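Local coordinates for protein succinylglutamate desuccinylase (Chromobacterium violaceum, PDB 1YW4) that probably hydrolyses N-succinylglutamate to succinate and glutamate with a bound zinc ion, the last step of arginine degradation by the succinyltransferase pathway, at residues 142-147 / 207-212; 161-166 / 188-193; 176-181 / 248-253; 303-308 / 325-330. All blocks are in the same frame, centred on the assembly; numbering follows the deposited sequence.

Contact 1 (142-147 / 207-212); sequences RKLHYD and EADAFT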
loop_
_atom_site.group_PDB
_atom_site.type_symbol
_atom_site.label_atom_id
_atom_site.label_comp_id
_atom_site.label_asym_id
_atom_site.label_seq_id
_atom_site.Cartn_x
_atom_site.Cartn_y
_atom_site.Cartn_z
ATOM N N ARG A 142 -28.018 -7.180 10.436
ATOM C CA ARG A 142 -26.752 -6.459 10.432
ATOM C C ARG A 142 -26.363 -5.952 11.825
ATOM O O ARG A 142 -27.220 -5.645 12.651
ATOM C CB ARG A 142 -26.823 -5.282 9.460
ATOM C CG ARG A 142 -27.073 -5.667 8.007
ATOM C CD ARG A 142 -26.931 -4.454 7.102
ATOM N NE ARG A 142 -27.904 -3.413 7.414
ATOM C CZ ARG A 142 -27.842 -2.168 6.951
ATOM N NH1 ARG A 142 -26.850 -1.800 6.154
ATOM N NH2 ARG A 142 -28.770 -1.286 7.286
ATOM N N LYS A 143 -25.059 -5.889 12.074
ATOM C CA LYS A 143 -24.516 -5.390 13.335
ATOM C C LYS A 143 -23.666 -4.156 13.005
ATOM O O LYS A 143 -22.563 -4.273 12.470
ATOM C CB LYS A 143 -23.675 -6.476 14.007
ATOM C CG LYS A 143 -24.513 -7.645 14.522
ATOM C CD LYS A 143 -23.661 -8.738 15.140
ATOM C CE LYS A 143 -22.762 -9.385 14.112
ATOM N NZ LYS A 143 -23.553 -10.000 13.007
ATOM N N LEU A 144 -24.194 -2.978 13.329
ATOM C CA LEU A 144 -23.523 -1.720 13.022
ATOM C C LEU A 144 -23.205 -0.866 14.246
ATOM O O LEU A 144 -24.066 -0.621 15.085
ATOM C CB LEU A 144 -24.392 -0.910 12.057
ATOM C CG LEU A 144 -24.830 -1.605 10.765
ATOM C CD1 LEU A 144 -25.860 -0.738 10.043
ATOM C CD2 LEU A 144 -23.627 -1.854 9.883
ATOM N N HIS A 145 -21.964 -0.401 14.314
ATOM C CA HIS A 145 -21.499 0.426 15.415
ATOM C C HIS A 145 -20.757 1.669 14.936
ATOM O O HIS A 145 -19.746 1.567 14.249
ATOM C CB HIS A 145 -20.574 -0.387 16.320
ATOM C CG HIS A 145 -19.966 0.413 17.429
ATOM N ND1 HIS A 145 -20.548 1.560 17.926
ATOM C CD2 HIS A 145 -18.847 0.212 18.163
ATOM C CE1 HIS A 145 -19.813 2.028 18.920
ATOM N NE2 HIS A 145 -18.777 1.228 19.083
ATOM N N TYR A 146 -21.271 2.838 15.292
ATOM C CA TYR A 146 -20.626 4.082 14.916
ATOM C C TYR A 146 -20.296 4.789 16.215
ATOM O O TYR A 146 -21.181 5.153 16.997
ATOM C CB TYR A 146 -21.551 4.948 14.061
ATOM C CG TYR A 146 -22.042 4.230 12.825
ATOM C CD1 TYR A 146 -21.169 3.914 11.781
ATOM C CD2 TYR A 146 -23.368 3.813 12.730
ATOM C CE1 TYR A 146 -21.608 3.192 10.668
ATOM C CE2 TYR A 146 -23.821 3.095 11.628
ATOM C CZ TYR A 146 -22.939 2.786 10.604
ATOM O OH TYR A 146 -23.385 2.060 9.522
ATOM N N ASP A 147 -18.999 4.912 16.463
ATOM C CA ASP A 147 -18.517 5.585 17.650
ATOM C C ASP A 147 -18.238 7.002 17.140
ATOM O O ASP A 147 -17.324 7.225 16.348
ATOM C CB ASP A 147 -17.255 4.895 18.167
ATOM C CG ASP A 147 -16.762 5.499 19.456
ATOM O OD1 ASP A 147 -17.619 6.015 20.217
ATOM O OD2 ASP A 147 -15.536 5.455 19.704
ATOM N N GLU A 207 -17.578 -8.939 16.347
ATOM C CA GLU A 207 -17.488 -9.096 14.903
ATOM C C GLU A 207 -18.560 -8.296 14.175
ATOM O O GLU A 207 -19.283 -8.814 13.330
ATOM C CB GLU A 207 -17.530 -10.584 14.496
ATOM C CG GLU A 207 -18.773 -11.345 14.887
ATOM C CD GLU A 207 -18.699 -12.827 14.522
ATOM O OE1 GLU A 207 -19.738 -13.510 14.629
ATOM O OE2 GLU A 207 -17.607 -13.304 14.134
ATOM N N ALA A 208 -18.659 -7.014 14.511
ATOM C CA ALA A 208 -19.637 -6.151 13.864
ATOM C C ALA A 208 -18.927 -5.167 12.948
ATOM O O ALA A 208 -17.701 -5.062 12.966
ATOM C CB ALA A 208 -20.452 -5.404 14.908
ATOM N N ASP A 209 -19.699 -4.466 12.129
ATOM C CA ASP A 209 -19.133 -3.465 11.236
ATOM C C ASP A 209 -19.081 -2.193 12.062
ATOM O O ASP A 209 -20.064 -1.471 12.178
ATOM C CB ASP A 209 -20.021 -3.299 10.011
ATOM C CG ASP A 209 -20.065 -4.557 9.171
ATOM O OD1 ASP A 209 -18.988 -5.018 8.751
ATOM O OD2 ASP A 209 -21.166 -5.087 8.943
ATOM N N ALA A 210 -17.921 -1.943 12.652
ATOM C CA ALA A 210 -17.740 -0.797 13.531
ATOM C C ALA A 210 -16.757 0.235 12.993
ATOM O O ALA A 210 -15.759 -0.110 12.364
ATOM C CB ALA A 210 -17.284 -1.295 14.896
ATOM N N PHE A 211 -17.048 1.504 13.252
ATOM C CA PHE A 211 -16.177 2.575 12.799
ATOM C C PHE A 211 -16.098 3.700 13.832
ATOM O O PHE A 211 -17.027 3.911 14.607
ATOM C CB PHE A 211 -16.694 3.171 11.477
ATOM C CG PHE A 211 -17.085 2.143 10.446
ATOM C CD1 PHE A 211 -18.347 1.563 10.466
ATOM C CD2 PHE A 211 -16.184 1.741 9.466
ATOM C CE1 PHE A 211 -18.711 0.593 9.530
ATOM C CE2 PHE A 211 -16.538 0.769 8.522
ATOM C CZ PHE A 211 -17.806 0.198 8.559
ATOM N N THR A 212 -14.972 4.401 13.851
ATOM C CA THR A 212 -14.810 5.556 14.723
ATOM C C THR A 212 -15.042 6.690 13.718
ATOM O O THR A 212 -14.400 6.716 12.660
ATOM C CB THR A 212 -13.366 5.680 15.284
ATOM O OG1 THR A 212 -13.071 4.566 16.135
ATOM C CG2 THR A 212 -13.215 6.970 16.074
HETATM O O HOH W 1 -23.109 -6.495 9.772
HETATM O O HOH W 2 -21.643 -12.038 12.997
HETATM O O HOH W 3 -13.722 3.894 18.720
#
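Asp147 OD2 is gripped twice: by the NE2 of His149, a zinc ligand, and by a water 2.6 Å away that stands 2.7 Å from Thr212 OG1 and so links the two strands. CG anti to the backbone N (chi1 -176°) sends the carboxylate to the face of His145, Ala210 and Thr212, toward His149 and that water; Ser52 OG holds its OD1, and Ser199 OG also bonds Thr212 OG1. This second shell probably positions His149. The strands run parallel, joined by four backbone bonds, donated in turn by Asp209 N, His145 N, Phe211 N and Asp147 N; Phe211 N to His145 O is 2.9 Å. On one face the rings of Tyr146 and Phe211 lie side by side, rim to rim, planes 13° apart, with CE1 of Tyr146 3.7 Å from CD1 of Phe211. At the start of the ladder a water ties Asp209 OD2, at 2.5 Å, to Lys143 N. Tyr146 OH bonds Gln176, and its ring stacks on Trp179. Helices 174-181 and 230-241 cover the face of Leu144, Tyr146 and Phe211, helix 198-205 that of His145 and Ala210, and strand 48-53 runs along the far edge of 143-147.

Contact 2 (161-166 / 188-193); sequences AIYPFL and VLLHTQ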
loop_
_atom_site.group_PDB
_atom_site.type_symbol
_atom_site.label_atom_id
_atom_site.label_comp_id
_atom_site.label_asym_id
_atom_site.label_seq_id
_atom_site.Cartn_x
_atom_site.Cartn_y
_atom_site.Cartn_z
ATOM N N ALA A 161 -13.303 8.780 8.809
ATOM C CA ALA A 161 -13.556 7.601 9.613
ATOM C C ALA A 161 -12.297 6.776 9.804
ATOM O O ALA A 161 -11.361 6.846 9.007
ATOM C CB ALA A 161 -14.639 6.749 8.961
ATOM N N ILE A 162 -12.294 5.996 10.878
ATOM C CA ILE A 162 -11.191 5.107 11.194
ATOM C C ILE A 162 -11.772 3.703 11.120
ATOM O O ILE A 162 -12.746 3.398 11.814
ATOM C CB ILE A 162 -10.667 5.321 12.626
ATOM C CG1 ILE A 162 -10.386 6.808 12.874
ATOM C CG2 ILE A 162 -9.431 4.470 12.844
ATOM C CD1 ILE A 162 -9.372 7.428 11.940
ATOM N N TYR A 163 -11.193 2.864 10.268
ATOM C CA TYR A 163 -11.652 1.488 10.096
ATOM C C TYR A 163 -10.740 0.587 10.922
ATOM O O TYR A 163 -9.549 0.460 10.639
ATOM C CB TYR A 163 -11.580 1.098 8.614
ATOM C CG TYR A 163 -12.601 0.067 8.156
ATOM C CD1 TYR A 163 -13.230 0.199 6.916
ATOM C CD2 TYR A 163 -12.921 -1.047 8.939
ATOM C CE1 TYR A 163 -14.151 -0.745 6.462
ATOM C CE2 TYR A 163 -13.844 -2.003 8.492
ATOM C CZ TYR A 163 -14.453 -1.842 7.255
ATOM O OH TYR A 163 -15.363 -2.767 6.801
ATOM N N PRO A 164 -11.292 -0.048 11.965
ATOM C CA PRO A 164 -10.521 -0.937 12.836
ATOM C C PRO A 164 -9.785 -2.052 12.103
ATOM O O PRO A 164 -10.178 -2.467 11.008
ATOM C CB PRO A 164 -11.577 -1.471 13.807
ATOM C CG PRO A 164 -12.840 -1.416 13.004
ATOM C CD PRO A 164 -12.717 -0.077 12.324
ATOM N N PHE A 165 -8.706 -2.527 12.716
ATOM C CA PHE A 165 -7.912 -3.606 12.143
ATOM C C PHE A 165 -8.781 -4.856 12.003
ATOM O O PHE A 165 -9.364 -5.329 12.980
ATOM C CB PHE A 165 -6.711 -3.915 13.043
ATOM C CG PHE A 165 -5.850 -5.047 12.539
ATOM C CD1 PHE A 165 -5.227 -5.913 13.437
ATOM C CD2 PHE A 165 -5.663 -5.249 11.172
ATOM C CE1 PHE A 165 -4.432 -6.968 12.985
ATOM C CE2 PHE A 165 -4.869 -6.300 10.706
ATOM C CZ PHE A 165 -4.252 -7.163 11.618
ATOM N N LEU A 166 -8.869 -5.384 10.786
ATOM C CA LEU A 166 -9.659 -6.585 10.517
ATOM C C LEU A 166 -8.737 -7.793 10.363
ATOM O O LEU A 166 -7.925 -7.846 9.438
ATOM C CB LEU A 166 -10.477 -6.400 9.235
ATOM C CG LEU A 166 -11.504 -5.265 9.204
ATOM C CD1 LEU A 166 -12.139 -5.193 7.826
ATOM C CD2 LEU A 166 -12.568 -5.496 10.267
ATOM N N VAL A 188 -10.955 7.723 4.819
ATOM C CA VAL A 188 -10.988 6.611 5.761
ATOM C C VAL A 188 -9.585 6.094 6.068
ATOM O O VAL A 188 -8.786 5.853 5.163
ATOM C CB VAL A 188 -11.829 5.431 5.219
ATOM C CG1 VAL A 188 -11.935 4.341 6.282
ATOM C CG2 VAL A 188 -13.204 5.911 4.814
ATOM N N LEU A 189 -9.279 5.960 7.353
ATOM C CA LEU A 189 -7.989 5.433 7.778
ATOM C C LEU A 189 -8.239 3.966 8.137
ATOM O O LEU A 189 -9.120 3.664 8.942
ATOM C CB LEU A 189 -7.469 6.186 9.008
ATOM C CG LEU A 189 -6.219 5.601 9.673
ATOM C CD1 LEU A 189 -5.011 5.789 8.759
ATOM C CD2 LEU A 189 -5.970 6.296 11.010
ATOM N N LEU A 190 -7.481 3.065 7.524
ATOM C CA LEU A 190 -7.619 1.634 7.786
ATOM C C LEU A 190 -6.519 1.216 8.758
ATOM O O LEU A 190 -5.330 1.310 8.437
ATOM C CB LEU A 190 -7.471 0.848 6.481
ATOM C CG LEU A 190 -8.132 1.427 5.217
ATOM C CD1 LEU A 190 -7.632 0.655 3.993
ATOM C CD2 LEU A 190 -9.646 1.354 5.322
ATOM N N HIS A 191 -6.915 0.766 9.946
ATOM C CA HIS A 191 -5.957 0.331 10.960
ATOM C C HIS A 191 -5.311 -0.986 10.549
ATOM O O HIS A 191 -5.993 -1.911 10.113
ATOM C CB HIS A 191 -6.650 0.173 12.313
ATOM C CG HIS A 191 -6.598 1.403 13.165
ATOM N ND1 HIS A 191 -7.295 1.520 14.348
ATOM C CD2 HIS A 191 -5.908 2.561 13.021
ATOM C CE1 HIS A 191 -7.037 2.694 14.897
ATOM N NE2 HIS A 191 -6.198 3.345 14.111
ATOM N N THR A 192 -3.991 -1.067 10.695
ATOM C CA THR A 192 -3.261 -2.272 10.320
ATOM C C THR A 192 -2.824 -3.087 11.528
ATOM O O THR A 192 -2.150 -4.107 11.394
ATOM C CB THR A 192 -2.027 -1.924 9.468
ATOM O OG1 THR A 192 -1.286 -0.876 10.101
ATOM C CG2 THR A 192 -2.452 -1.471 8.085
ATOM N N GLN A 193 -3.217 -2.628 12.711
ATOM C CA GLN A 193 -2.885 -3.320 13.950
ATOM C C GLN A 193 -4.011 -3.121 14.961
ATOM O O GLN A 193 -4.752 -2.139 14.891
ATOM C CB GLN A 193 -1.569 -2.792 14.534
ATOM C CG GLN A 193 -0.320 -3.100 13.701
ATOM C CD GLN A 193 0.038 -1.995 12.721
ATOM O OE1 GLN A 193 0.952 -2.144 11.904
ATOM N NE2 GLN A 193 -0.674 -0.876 12.801
HETATM O O HOH W 4 -8.498 -2.053 8.834
HETATM O O HOH W 5 -7.738 -1.511 15.381
#
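Phe165 lies under the backbone of Thr192 and Gln193. CB meets Gln193 O at 3.2 Å, CG faces Gln193 N, and CD1 comes to 3.4 Å from Gln193 C. On the other branch CD2 nears His191 O, CE2 is 3.6 Å from Thr192 O, and CZ also ends at that oxygen, which stands over the centre of the ring, 3.5 Å above its plane. CG anti to the backbone N (chi1 179°) swings the ring under this peptide. Phe165 also packs on Thr302 of the second subunit. His191 lays one face of its imidazole on Ile162 CG2, a CH-pi contact 16° off the ring normal, while CD1 of Ile162 meets Leu189 CD2. A water accepts from Phe165 N, donates to Gln193 O and lies 3.2 Å from His191 ND1. Further back the strands are parallel, joined by short, straight backbone bonds: Tyr163 N to Leu189 O is 2.6 Å, and His191 N to Tyr163 O 2.7 Å. Parallel neighbours with a helix in their connection, and the Ile162 side chain about 5 Å from that of Glu214, the predicted active-site residue, are consistent with the alpha/beta catalytic fold of zinc exopeptidase relatives.

Contact 3 (176-181 / 248-253); sequences QLAWLQ and PDLDED
The flat amide of Gln181 has Leu250 CD2 on one side, standing obliquely above its plane 3.6 Å from CD, and the Asp251 carbonyl beyond its terminal atoms on that same side, nearer the plane. A second flat group, the peptide between Asp249 and Leu250, points its oxygen at the helix: Asp249 O is 3.1 Å from Ala178 CB. The carboxylate of Asp249 folds back, and its OD2 takes a weak bond from Leu250 N at 2.7 Å. Leu250 carries most of the packing. Its CB presses on Ala178 CB at 3.3 Å, tighter than usual for two carbons. CG, held anti to the backbone N (chi1 177°), then runs over the helix toward Leu177 CB, 4.0 Å away, and CD2 goes on to the Gln181 side chain. The contact thus lays an irregular loop, on the way from helix 230-241 to strand 257-265, across the outer side of helix 174-181 in the alpha/beta catalytic part. Asp251 is the centre of an inverse gamma turn, marked by a weak bond from Glu252 N to Leu250 O at 3.1 Å. Just past it, Glu252 pairs with Arg174 through OE1 and with Arg329 of the second subunit through OE2. Trp179, turned to the far side of the helix, stacks on Tyr146 instead.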
loop_
_atom_site.group_PDB
_atom_site.type_symbol
_atom_site.label_atom_id
_atom_site.label_comp_id
_atom_site.label_asym_id
_atom_site.label_seq_id
_atom_site.Cartn_x
_atom_site.Cartn_y
_atom_site.Cartn_z
ATOM N N GLN A 176 -20.314 -0.406 3.381
ATOM C CA GLN A 176 -20.319 0.567 4.469
ATOM C C GLN A 176 -19.504 1.796 4.083
ATOM O O GLN A 176 -19.831 2.916 4.474
ATOM C CB GLN A 176 -19.766 -0.058 5.750
ATOM C CG GLN A 176 -20.805 -0.856 6.524
ATOM C CD GLN A 176 -21.927 0.025 7.048
ATOM O OE1 GLN A 176 -21.695 0.929 7.858
ATOM N NE2 GLN A 176 -23.148 -0.229 6.588
ATOM N N LEU A 177 -18.439 1.584 3.320
ATOM C CA LEU A 177 -17.615 2.695 2.870
ATOM C C LEU A 177 -18.487 3.600 2.014
ATOM O O LEU A 177 -18.328 4.820 2.011
ATOM C CB LEU A 177 -16.427 2.185 2.048
ATOM C CG LEU A 177 -15.313 1.524 2.856
ATOM C CD1 LEU A 177 -14.238 0.975 1.927
ATOM C CD2 LEU A 177 -14.723 2.547 3.811
ATOM N N ALA A 178 -19.421 2.991 1.292
ATOM C CA ALA A 178 -20.324 3.744 0.434
ATOM C C ALA A 178 -21.237 4.610 1.293
ATOM O O ALA A 178 -21.373 5.811 1.057
ATOM C CB ALA A 178 -21.146 2.791 -0.418
ATOM N N TRP A 179 -21.853 3.992 2.298
ATOM C CA TRP A 179 -22.758 4.702 3.203
ATOM C C TRP A 179 -22.031 5.864 3.868
ATOM O O TRP A 179 -22.590 6.947 4.046
ATOM C CB TRP A 179 -23.266 3.760 4.288
ATOM C CG TRP A 179 -24.321 4.361 5.156
ATOM C CD1 TRP A 179 -25.652 4.442 4.884
ATOM C CD2 TRP A 179 -24.141 4.932 6.458
ATOM N NE1 TRP A 179 -26.321 5.018 5.938
ATOM C CE2 TRP A 179 -25.415 5.329 6.918
ATOM C CE3 TRP A 179 -23.027 5.145 7.282
ATOM C CZ2 TRP A 179 -25.609 5.927 8.173
ATOM C CZ3 TRP A 179 -23.220 5.740 8.529
ATOM C CH2 TRP A 179 -24.504 6.121 8.961
ATOM N N LEU A 180 -20.787 5.617 4.261
ATOM C CA LEU A 180 -19.977 6.641 4.898
ATOM C C LEU A 180 -19.713 7.770 3.908
ATOM O O LEU A 180 -19.855 8.951 4.243
ATOM C CB LEU A 180 -18.649 6.045 5.378
ATOM C CG LEU A 180 -18.758 5.029 6.517
ATOM C CD1 LEU A 180 -17.396 4.396 6.782
ATOM C CD2 LEU A 180 -19.283 5.725 7.768
ATOM N N GLN A 181 -19.344 7.399 2.686
ATOM C CA GLN A 181 -19.060 8.378 1.640
ATOM C C GLN A 181 -20.264 9.292 1.446
ATOM O O GLN A 181 -20.156 10.510 1.587
ATOM C CB GLN A 181 -18.737 7.674 0.319
ATOM C CG GLN A 181 -18.214 8.607 -0.760
ATOM C CD GLN A 181 -18.045 7.912 -2.093
ATOM O OE1 GLN A 181 -17.277 8.360 -2.944
ATOM N NE2 GLN A 181 -18.772 6.817 -2.287
ATOM N N PRO A 248 -26.083 4.218 -2.653
ATOM C CA PRO A 248 -25.689 4.546 -4.028
ATOM C C PRO A 248 -24.266 4.135 -4.390
ATOM O O PRO A 248 -23.449 4.968 -4.783
ATOM C CB PRO A 248 -25.890 6.059 -4.088
ATOM C CG PRO A 248 -25.578 6.481 -2.690
ATOM C CD PRO A 248 -26.319 5.447 -1.878
ATOM N N ASP A 249 -23.985 2.843 -4.257
ATOM C CA ASP A 249 -22.676 2.284 -4.567
ATOM C C ASP A 249 -21.540 3.073 -3.918
ATOM O O ASP A 249 -21.779 4.009 -3.155
ATOM C CB ASP A 249 -22.476 2.235 -6.081
ATOM C CG ASP A 249 -21.460 1.193 -6.496
ATOM O OD1 ASP A 249 -21.188 1.078 -7.709
ATOM O OD2 ASP A 249 -20.938 0.483 -5.608
ATOM N N LEU A 250 -20.305 2.690 -4.226
ATOM C CA LEU A 250 -19.133 3.349 -3.658
ATOM C C LEU A 250 -18.056 3.618 -4.702
ATOM O O LEU A 250 -17.395 2.695 -5.177
ATOM C CB LEU A 250 -18.556 2.492 -2.520
ATOM C CG LEU A 250 -17.270 2.893 -1.780
ATOM C CD1 LEU A 250 -16.058 2.407 -2.537
ATOM C CD2 LEU A 250 -17.229 4.395 -1.576
ATOM N N ASP A 251 -17.887 4.887 -5.059
ATOM C CA ASP A 251 -16.875 5.275 -6.033
ATOM C C ASP A 251 -15.563 5.505 -5.295
ATOM O O ASP A 251 -15.251 6.624 -4.886
ATOM C CB ASP A 251 -17.297 6.552 -6.766
ATOM C CG ASP A 251 -16.239 7.043 -7.737
ATOM O OD1 ASP A 251 -15.742 6.224 -8.543
ATOM O OD2 ASP A 251 -15.911 8.248 -7.699
ATOM N N GLU A 252 -14.800 4.430 -5.132
ATOM C CA GLU A 252 -13.531 4.487 -4.424
ATOM C C GLU A 252 -12.583 5.564 -4.936
ATOM O O GLU A 252 -11.608 5.902 -4.267
ATOM C CB GLU A 252 -12.846 3.117 -4.463
ATOM C CG GLU A 252 -12.458 2.630 -5.841
ATOM C CD GLU A 252 -11.772 1.272 -5.797
ATOM O OE1 GLU A 252 -12.436 0.276 -5.442
ATOM O OE2 GLU A 252 -10.564 1.198 -6.111
ATOM N N ASP A 253 -12.871 6.111 -6.113
ATOM C CA ASP A 253 -12.028 7.156 -6.688
ATOM C C ASP A 253 -12.331 8.511 -6.053
ATOM O O ASP A 253 -11.672 9.508 -6.347
ATOM C CB ASP A 253 -12.234 7.244 -8.204
ATOM C CG ASP A 253 -11.829 5.971 -8.923
ATOM O OD1 ASP A 253 -10.681 5.515 -8.724
ATOM O OD2 ASP A 253 -12.658 5.430 -9.691
#

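Contact 4 (303-308 / 325-330); sequences GGEERI and VEPARL
Arg307 and Val325 form a hydrogen-bonded antiparallel pair joining strands 307-309 and 320-328, a beta hairpin of the barrel-sandwich hybrid domain. Arg307 N gives to Val325 O at 3.0 Å, tilted 25° from the carbonyl plane, and Val325 N to Arg307 O at 2.9 Å with a straighter approach. Val325 O is also touched by the CA-H of Glu306, 3.2 Å from CA to oxygen. Val325 has CG2 between its backbone N and carbonyl carbon, so that this methyl lies 3.3 Å from Arg307 O and 3.7 Å from Arg307 CB. The long Arg307 chain leads away to bond Phe282 O through NH1. Two residues along each chain, Glu305 and Pro327 cross at about a right angle: Pro327 CD is 3.5 Å from Glu305 O, and CB of Glu305 packs on the proline ring. The bent side chain of Glu306 turns back on its own loop, where OE1 accepts weak bonds from Gly303 N and Glu305 N and OE2 a weak one involving Thr302. Glu326 OE1 is paired with Arg259. Pro327 N carries no hydrogen and Glu305 O meets the CD methylene, which is consistent with the pairing between these segments stopping at Arg307 and Val325.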
loop_
_atom_site.group_PDB
_atom_site.type_symbol
_atom_site.label_atom_id
_atom_site.label_comp_id
_atom_site.label_asym_id
_atom_site.label_seq_id
_atom_site.Cartn_x
_atom_site.Cartn_y
_atom_site.Cartn_z
ATOM N N GLY A 303 7.563 10.731 -1.121
ATOM C CA GLY A 303 7.098 10.745 -2.495
ATOM C C GLY A 303 5.941 11.703 -2.715
ATOM O O GLY A 303 5.234 11.621 -3.719
ATOM N N GLY A 304 5.748 12.623 -1.776
ATOM C CA GLY A 304 4.663 13.576 -1.899
ATOM C C GLY A 304 3.299 12.933 -1.728
ATOM O O GLY A 304 2.272 13.535 -2.052
ATOM N N GLU A 305 3.286 11.708 -1.222
ATOM C CA GLU A 305 2.037 10.985 -1.003
ATOM C C GLU A 305 1.703 10.837 0.481
ATOM O O GLU A 305 0.542 10.654 0.848
ATOM C CB GLU A 305 2.117 9.594 -1.645
ATOM C CG GLU A 305 2.008 9.590 -3.166
ATOM C CD GLU A 305 0.608 9.919 -3.647
ATOM O OE1 GLU A 305 0.134 11.048 -3.383
ATOM O OE2 GLU A 305 -0.022 9.044 -4.284
ATOM N N GLU A 306 2.722 10.920 1.331
ATOM C CA GLU A 306 2.512 10.771 2.761
ATOM C C GLU A 306 1.846 11.989 3.408
ATOM O O GLU A 306 1.898 13.096 2.880
ATOM C CB GLU A 306 3.839 10.474 3.465
ATOM C CG GLU A 306 4.951 9.984 2.554
ATOM C CD GLU A 306 5.807 11.128 2.034
ATOM O OE1 GLU A 306 5.361 11.860 1.111
ATOM O OE2 GLU A 306 6.926 11.303 2.573
ATOM N N ARG A 307 1.202 11.764 4.548
ATOM C CA ARG A 307 0.531 12.829 5.281
ATOM C C ARG A 307 0.766 12.585 6.768
ATOM O O ARG A 307 0.963 11.448 7.195
ATOM C CB ARG A 307 -0.975 12.821 4.985
ATOM C CG ARG A 307 -1.337 13.004 3.514
ATOM C CD ARG A 307 -2.820 12.746 3.283
ATOM N NE ARG A 307 -3.225 13.013 1.903
ATOM C CZ ARG A 307 -3.569 14.209 1.435
ATOM N NH1 ARG A 307 -3.564 15.265 2.241
ATOM N NH2 ARG A 307 -3.912 14.348 0.158
ATOM N N ILE A 308 0.751 13.653 7.550
ATOM C CA ILE A 308 0.965 13.543 8.984
ATOM C C ILE A 308 -0.399 13.360 9.651
ATOM O O ILE A 308 -1.398 13.941 9.219
ATOM C CB ILE A 308 1.674 14.821 9.526
ATOM C CG1 ILE A 308 2.184 14.602 10.955
ATOM C CG2 ILE A 308 0.715 15.989 9.483
ATOM C CD1 ILE A 308 3.148 13.432 11.098
ATOM N N VAL A 325 1.117 8.614 7.473
ATOM C CA VAL A 325 0.244 7.713 6.735
ATOM C C VAL A 325 0.515 7.822 5.239
ATOM O O VAL A 325 1.084 8.810 4.772
ATOM C CB VAL A 325 -1.252 8.037 6.984
ATOM C CG1 VAL A 325 -1.593 7.853 8.455
ATOM C CG2 VAL A 325 -1.556 9.465 6.540
ATOM N N GLU A 326 0.100 6.792 4.505
ATOM C CA GLU A 326 0.257 6.721 3.053
ATOM C C GLU A 326 -1.037 6.201 2.436
ATOM O O GLU A 326 -1.827 5.529 3.097
ATOM C CB GLU A 326 1.396 5.766 2.692
ATOM C CG GLU A 326 1.167 4.351 3.203
ATOM C CD GLU A 326 2.259 3.389 2.793
ATOM O OE1 GLU A 326 2.140 2.200 3.138
ATOM O OE2 GLU A 326 3.227 3.820 2.133
ATOM N N PRO A 327 -1.264 6.497 1.151
ATOM C CA PRO A 327 -2.470 6.051 0.447
ATOM C C PRO A 327 -2.658 4.539 0.563
ATOM O O PRO A 327 -1.687 3.781 0.566
ATOM C CB PRO A 327 -2.206 6.488 -0.996
ATOM C CG PRO A 327 -1.371 7.733 -0.826
ATOM C CD PRO A 327 -0.410 7.318 0.270
ATOM N N ALA A 328 -3.907 4.109 0.673
ATOM C CA ALA A 328 -4.220 2.691 0.783
ATOM C C ALA A 328 -5.202 2.321 -0.316
ATOM O O ALA A 328 -6.186 3.022 -0.542
ATOM C CB ALA A 328 -4.819 2.378 2.155
ATOM N N ARG A 329 -4.922 1.222 -1.002
ATOM C CA ARG A 329 -5.778 0.764 -2.085
ATOM C C ARG A 329 -6.455 -0.542 -1.693
ATOM O O ARG A 329 -5.851 -1.385 -1.034
ATOM C CB ARG A 329 -4.942 0.555 -3.355
ATOM C CG ARG A 329 -4.163 1.787 -3.825
ATOM C CD ARG A 329 -5.081 2.895 -4.323
ATOM N NE ARG A 329 -5.870 2.493 -5.487
ATOM C CZ ARG A 329 -5.366 2.248 -6.694
ATOM N NH1 ARG A 329 -4.064 2.359 -6.916
ATOM N NH2 ARG A 329 -6.168 1.886 -7.686
ATOM N N LEU A 330 -7.716 -0.695 -2.081
ATOM C CA LEU A 330 -8.467 -1.914 -1.798
ATOM C C LEU A 330 -8.089 -2.959 -2.851
ATOM O O LEU A 330 -7.566 -2.615 -3.910
ATOM C CB LEU A 330 -9.973 -1.638 -1.865
ATOM C CG LEU A 330 -10.603 -0.843 -0.717
ATOM C CD1 LEU A 330 -12.024 -0.445 -1.086
ATOM C CD2 LEU A 330 -10.587 -1.683 0.558
#

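In the fold
Contacts 1 and 2 lie side by side, centres 12 Å apart, on adjoining strands: 209-215 neighbours 160-163, which runs the other way. Along the chain contact 2 falls wholly between the two halves of contact 1, whereas contact 3 alternates with both. Its helix 174-181 connects strands 160-163 and 187-190 and backs both contacts: Gln176 bonds Tyr146, and Leu177 touches Val188. Contact 4 comes last, in the barrel-sandwich hybrid domain, about 25 Å from contact 1 between centres and not touching it, but meeting contact 2 through Leu189 on Val325 and contact 3 through Leu177 on Leu330. Strand 257-265, between 187-190 and 320-328, carries the strand order from the catalytic part, where zinc is bound, into that domain.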